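Local coordinates for protein D-alanyl transferase DltD (Enterococcus faecium TX0133A04, PDB 6PFX) that probably transfers D-alanine to lipoteichoic acid in Gram-positive cell wall biogenesis, as an SGNH-hydrolase-like member of the DltD family, at residues Q183-M186 with L187-E190; Q125-D128 with W129-S132. All coordinates share one frame; numbering follows the deposited sequence.

Contact 1: residues Q183-M186 with L187-E190; sequences QWNM and LKRE
Lys188 lays its ammonium group over one face of the Trp184 indole, one helical turn back. NZ stands 3.5 Å from the centroid of the six-membered ring of Trp184, only 8° off the ring normal, which makes a well-centred cation-pi contact. CE follows over the same face as a CH-pi donor. The lysine chain runs straight until CD, where chi3 of -73° bends it back over the ring. Roughly at right angles to the ring's approach, the Asn185 side chain lies alongside, its OD1 3.4 Å from Lys188 CE.

Met186 swings CG to the side away from its own N (chi1 165°) and runs beside Glu190, with CG 3.6 Å from OE2 of that glutamate. The guanidinium of Arg189, bent at chi3, folds back so that one face of it lies over the backbone, with Asn185 O and Met186 CA each 3.5 Å from its plane and off toward the rim. Leu187 sets CG 3.2 Å from Gln183 O, the carbonyl that also accepts a hydrogen bond from Leu187 N, 2.9 Å away. That bond and its three successors, ending with Glu190 N to Met186 O, are the i to i+4 ladder of an alpha helix.

Helix 181-193 lies at the surface and packs on helix 123-132: Trp184 stacks on Phe131 and bonds through NE1 to Asp128, Gln183 bonds to Tyr127, and Leu187 touches Glu123.

Contact 2: residues Q125-D128 with W129-S132; sequences QTYD and WLFS
Thr126 and Trp129 meet through apolar atoms, the methyl CG2 of Thr126 lying 4.1 Å from CE3 of the indole. With CG turned away from its own N (chi1 158°), the indole points out from the helix and its CE3 side dips toward Thr126, whose O lies at the ring edge, near its plane. CD2 of Leu130 sits over one face of the indole near its rim, 3.6 Å above the plane. One turn apart, Phe131 CD2 touches Tyr127 CB at 4.3 Å and, at the phenyl edge, Tyr127 O at 3.1 Å.

The main-chain bonds are the i to i+4 series of an alpha helix, part of the largely helical region between strands 97-101 and 288-293, consistent with an SGNH-hydrolase-like fold. Phe131 N to Tyr127 O is nearly straight at 172°, whereas Ser132 N to Asp128 O, at the last turn, is weak. There Trp129 O takes two donors from one residue: Ser132 N, and Ser132 OG at 2.6 Å on a lone pair. Ser132 OG also bonds to Arg87 NH2.

Other polar ends reach outward: Trp129 NE1 bonds to Asp140 and Thr126 OG1 to Ser122 O. Leu130 packs on Leu159, Ile162 and Ile166 of helix 157-167.

From the N terminus the chain reaches contact 2 first, on helix 123-132, and completes it before contact 1 begins on helix 181-193. Each joins consecutive residues of one helix, so neither closes a loop, and the two follow in series without nesting or crossing. Between them come helices 138-147, 151-154, 157-167 and 174-177, which bring the chain back so that the contact centres lie 12 Å apart. Besides the polar links between them, Trp184 CD1 packs against Tyr127 CB at 3.5 Å. Through these, the surface residues of contact 1 are tied to the mostly buried ones of contact 2.

Contact 1: residues Q183-M186 with L187-E190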
loop_
_atom_site.group_PDB
_atom_site.type_symbol
_atom_site.label_atom_id
_atom_site.label_comp_id
_atom_site.label_asym_id
_atom_site.label_seq_id
_atom_site.Cartn_x
_atom_site.Cartn_y
_atom_site.Cartn_z
ATOM N N GLN A 183 -29.592 2.636 2.450
ATOM C CA GLN A 183 -28.582 2.433 1.417
ATOM C C GLN A 183 -27.447 1.549 1.920
ATOM O O GLN A 183 -26.969 0.668 1.195
ATOM C CB GLN A 183 -28.039 3.789 0.967
ATOM C CG GLN A 183 -27.047 3.712 -0.185
ATOM C CD GLN A 183 -26.528 5.076 -0.628
ATOM O OE1 GLN A 183 -26.639 6.072 0.094
ATOM N NE2 GLN A 183 -25.959 5.124 -1.828
ATOM N N TRP A 184 -26.995 1.775 3.155
ATOM C CA TRP A 184 -25.917 0.968 3.718
ATOM C C TRP A 184 -26.287 -0.508 3.720
ATOM O O TRP A 184 -25.495 -1.356 3.293
ATOM C CB TRP A 184 -25.619 1.447 5.138
ATOM C CG TRP A 184 -24.402 0.872 5.797
ATOM C CD1 TRP A 184 -23.204 0.569 5.214
ATOM C CD2 TRP A 184 -24.267 0.553 7.185
ATOM N NE1 TRP A 184 -22.334 0.081 6.159
ATOM C CE2 TRP A 184 -22.964 0.060 7.376
ATOM C CE3 TRP A 184 -25.122 0.640 8.287
ATOM C CZ2 TRP A 184 -22.498 -0.350 8.625
ATOM C CZ3 TRP A 184 -24.660 0.233 9.518
ATOM C CH2 TRP A 184 -23.362 -0.254 9.680
ATOM N N ASN A 185 -27.490 -0.834 4.203
ATOM C CA ASN A 185 -27.900 -2.231 4.291
ATOM C C ASN A 185 -27.955 -2.858 2.906
ATOM O O ASN A 185 -27.543 -4.008 2.715
ATOM C CB ASN A 185 -29.263 -2.332 4.978
ATOM C CG ASN A 185 -29.199 -2.006 6.463
ATOM O OD1 ASN A 185 -28.137 -2.066 7.080
ATOM N ND2 ASN A 185 -30.344 -1.667 7.044
ATOM N N MET A 186 -28.448 -2.104 1.925
ATOM C CA MET A 186 -28.488 -2.578 0.548
ATOM C C MET A 186 -27.089 -2.909 0.057
ATOM O O MET A 186 -26.856 -3.980 -0.518
ATOM C CB MET A 186 -29.138 -1.495 -0.316
ATOM C CG MET A 186 -28.967 -1.640 -1.819
ATOM S SD MET A 186 -30.080 -0.553 -2.754
ATOM C CE MET A 186 -29.486 1.090 -2.338
ATOM N N LEU A 187 -26.137 -2.005 0.300
ATOM C CA LEU A 187 -24.761 -2.241 -0.121
ATOM C C LEU A 187 -24.174 -3.462 0.578
ATOM O O LEU A 187 -23.401 -4.216 -0.023
ATOM C CB LEU A 187 -23.924 -0.990 0.149
ATOM C CG LEU A 187 -24.342 0.291 -0.581
ATOM C CD1 LEU A 187 -23.653 1.503 0.020
ATOM C CD2 LEU A 187 -24.039 0.173 -2.069
ATOM N N LYS A 188 -24.542 -3.688 1.841
ATOM C CA LYS A 188 -24.029 -4.847 2.567
ATOM C C LYS A 188 -24.559 -6.153 1.979
ATOM O O LYS A 188 -23.799 -7.109 1.786
ATOM C CB LYS A 188 -24.374 -4.729 4.053
ATOM C CG LYS A 188 -23.454 -3.774 4.804
ATOM C CD LYS A 188 -23.609 -3.858 6.319
ATOM C CE LYS A 188 -24.902 -3.219 6.800
ATOM N NZ LYS A 188 -24.987 -3.194 8.293
ATOM N N ARG A 189 -25.862 -6.216 1.694
ATOM C CA ARG A 189 -26.440 -7.417 1.098
ATOM C C ARG A 189 -25.811 -7.710 -0.260
ATOM O O ARG A 189 -25.438 -8.853 -0.554
ATOM C CB ARG A 189 -27.956 -7.252 0.965
ATOM C CG ARG A 189 -28.674 -7.042 2.298
ATOM C CD ARG A 189 -30.191 -7.159 2.168
ATOM N NE ARG A 189 -30.763 -6.111 1.326
ATOM C CZ ARG A 189 -31.153 -4.917 1.767
ATOM N NH1 ARG A 189 -31.034 -4.609 3.053
ATOM N NH2 ARG A 189 -31.661 -4.030 0.922
ATOM N N GLU A 190 -25.687 -6.685 -1.105
ATOM C CA GLU A 190 -25.081 -6.878 -2.416
ATOM C C GLU A 190 -23.655 -7.393 -2.293
ATOM O O GLU A 190 -23.220 -8.246 -3.077
ATOM C CB GLU A 190 -25.077 -5.548 -3.170
ATOM C CG GLU A 190 -26.456 -5.041 -3.518
ATOM C CD GLU A 190 -26.437 -3.690 -4.200
ATOM O OE1 GLU A 190 -25.368 -3.042 -4.235
ATOM O OE2 GLU A 190 -27.504 -3.280 -4.701
#

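Contact 2: residues Q125-D128 with W129-S132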
loop_
_atom_site.group_PDB
_atom_site.type_symbol
_atom_site.label_atom_id
_atom_site.label_comp_id
_atom_site.label_asym_id
_atom_site.label_seq_id
_atom_site.Cartn_x
_atom_site.Cartn_y
_atom_site.Cartn_z
ATOM N N GLN A 125 -17.660 1.271 2.438
ATOM C CA GLN A 125 -16.622 1.439 3.446
ATOM C C GLN A 125 -16.704 2.802 4.108
ATOM O O GLN A 125 -16.386 2.928 5.298
ATOM C CB GLN A 125 -15.257 1.230 2.795
ATOM C CG GLN A 125 -15.049 -0.207 2.355
ATOM C CD GLN A 125 -13.738 -0.424 1.646
ATOM O OE1 GLN A 125 -13.064 0.524 1.241
ATOM N NE2 GLN A 125 -13.363 -1.684 1.498
ATOM N N THR A 126 -17.116 3.829 3.359
ATOM C CA THR A 126 -17.322 5.148 3.947
ATOM C C THR A 126 -18.426 5.095 4.994
ATOM O O THR A 126 -18.260 5.593 6.115
ATOM C CB THR A 126 -17.655 6.161 2.849
ATOM O OG1 THR A 126 -16.604 6.193 1.874
ATOM C CG2 THR A 126 -17.823 7.552 3.437
ATOM N N TYR A 127 -19.551 4.457 4.657
ATOM C CA TYR A 127 -20.642 4.332 5.614
ATOM C C TYR A 127 -20.237 3.440 6.782
ATOM O O TYR A 127 -20.606 3.707 7.933
ATOM C CB TYR A 127 -21.885 3.773 4.921
ATOM C CG TYR A 127 -22.532 4.658 3.875
ATOM C CD1 TYR A 127 -22.024 5.912 3.568
ATOM C CD2 TYR A 127 -23.670 4.229 3.201
ATOM C CE1 TYR A 127 -22.620 6.704 2.621
ATOM C CE2 TYR A 127 -24.281 5.028 2.259
ATOM C CZ TYR A 127 -23.742 6.257 1.968
ATOM O OH TYR A 127 -24.323 7.056 1.021
ATOM N N ASP A 128 -19.471 2.380 6.507
ATOM C CA ASP A 128 -18.928 1.569 7.587
ATOM C C ASP A 128 -18.252 2.455 8.630
ATOM O O ASP A 128 -18.461 2.300 9.838
ATOM C CB ASP A 128 -17.878 0.588 7.053
ATOM C CG ASP A 128 -18.471 -0.648 6.384
ATOM O OD1 ASP A 128 -19.670 -0.946 6.557
ATOM O OD2 ASP A 128 -17.699 -1.329 5.673
ATOM N N TRP A 129 -17.404 3.373 8.164
ATOM C CA TRP A 129 -16.685 4.272 9.059
ATOM C C TRP A 129 -17.654 5.142 9.841
ATOM O O TRP A 129 -17.582 5.220 11.071
ATOM C CB TRP A 129 -15.737 5.123 8.219
ATOM C CG TRP A 129 -15.307 6.403 8.842
ATOM C CD1 TRP A 129 -14.661 6.566 10.038
ATOM C CD2 TRP A 129 -15.448 7.715 8.278
ATOM N NE1 TRP A 129 -14.408 7.903 10.254
ATOM C CE2 TRP A 129 -14.884 8.626 9.191
ATOM C CE3 TRP A 129 -16.006 8.208 7.095
ATOM C CZ2 TRP A 129 -14.859 10.003 8.956
ATOM C CZ3 TRP A 129 -15.981 9.577 6.866
ATOM C CH2 TRP A 129 -15.411 10.455 7.791
ATOM N N LEU A 130 -18.599 5.774 9.145
ATOM C CA LEU A 130 -19.523 6.683 9.814
ATOM C C LEU A 130 -20.314 5.974 10.907
ATOM O O LEU A 130 -20.505 6.525 11.996
ATOM C CB LEU A 130 -20.477 7.308 8.799
ATOM C CG LEU A 130 -19.848 8.258 7.786
ATOM C CD1 LEU A 130 -20.868 8.717 6.752
ATOM C CD2 LEU A 130 -19.240 9.469 8.457
ATOM N N PHE A 131 -20.819 4.770 10.625
ATOM C CA PHE A 131 -21.594 4.033 11.622
ATOM C C PHE A 131 -20.714 3.450 12.718
ATOM O O PHE A 131 -21.242 3.084 13.774
ATOM C CB PHE A 131 -22.439 2.947 10.942
ATOM C CG PHE A 131 -23.627 3.494 10.185
ATOM C CD1 PHE A 131 -24.783 3.879 10.851
ATOM C CD2 PHE A 131 -23.591 3.628 8.813
ATOM C CE1 PHE A 131 -25.872 4.395 10.153
ATOM C CE2 PHE A 131 -24.678 4.140 8.118
ATOM C CZ PHE A 131 -25.816 4.518 8.788
ATOM N N SER A 132 -19.395 3.396 12.502
ATOM C CA SER A 132 -18.455 2.891 13.492
ATOM C C SER A 132 -18.046 3.954 14.500
ATOM O O SER A 132 -17.616 3.607 15.607
ATOM C CB SER A 132 -17.172 2.397 12.803
ATOM O OG SER A 132 -16.261 3.461 12.523
#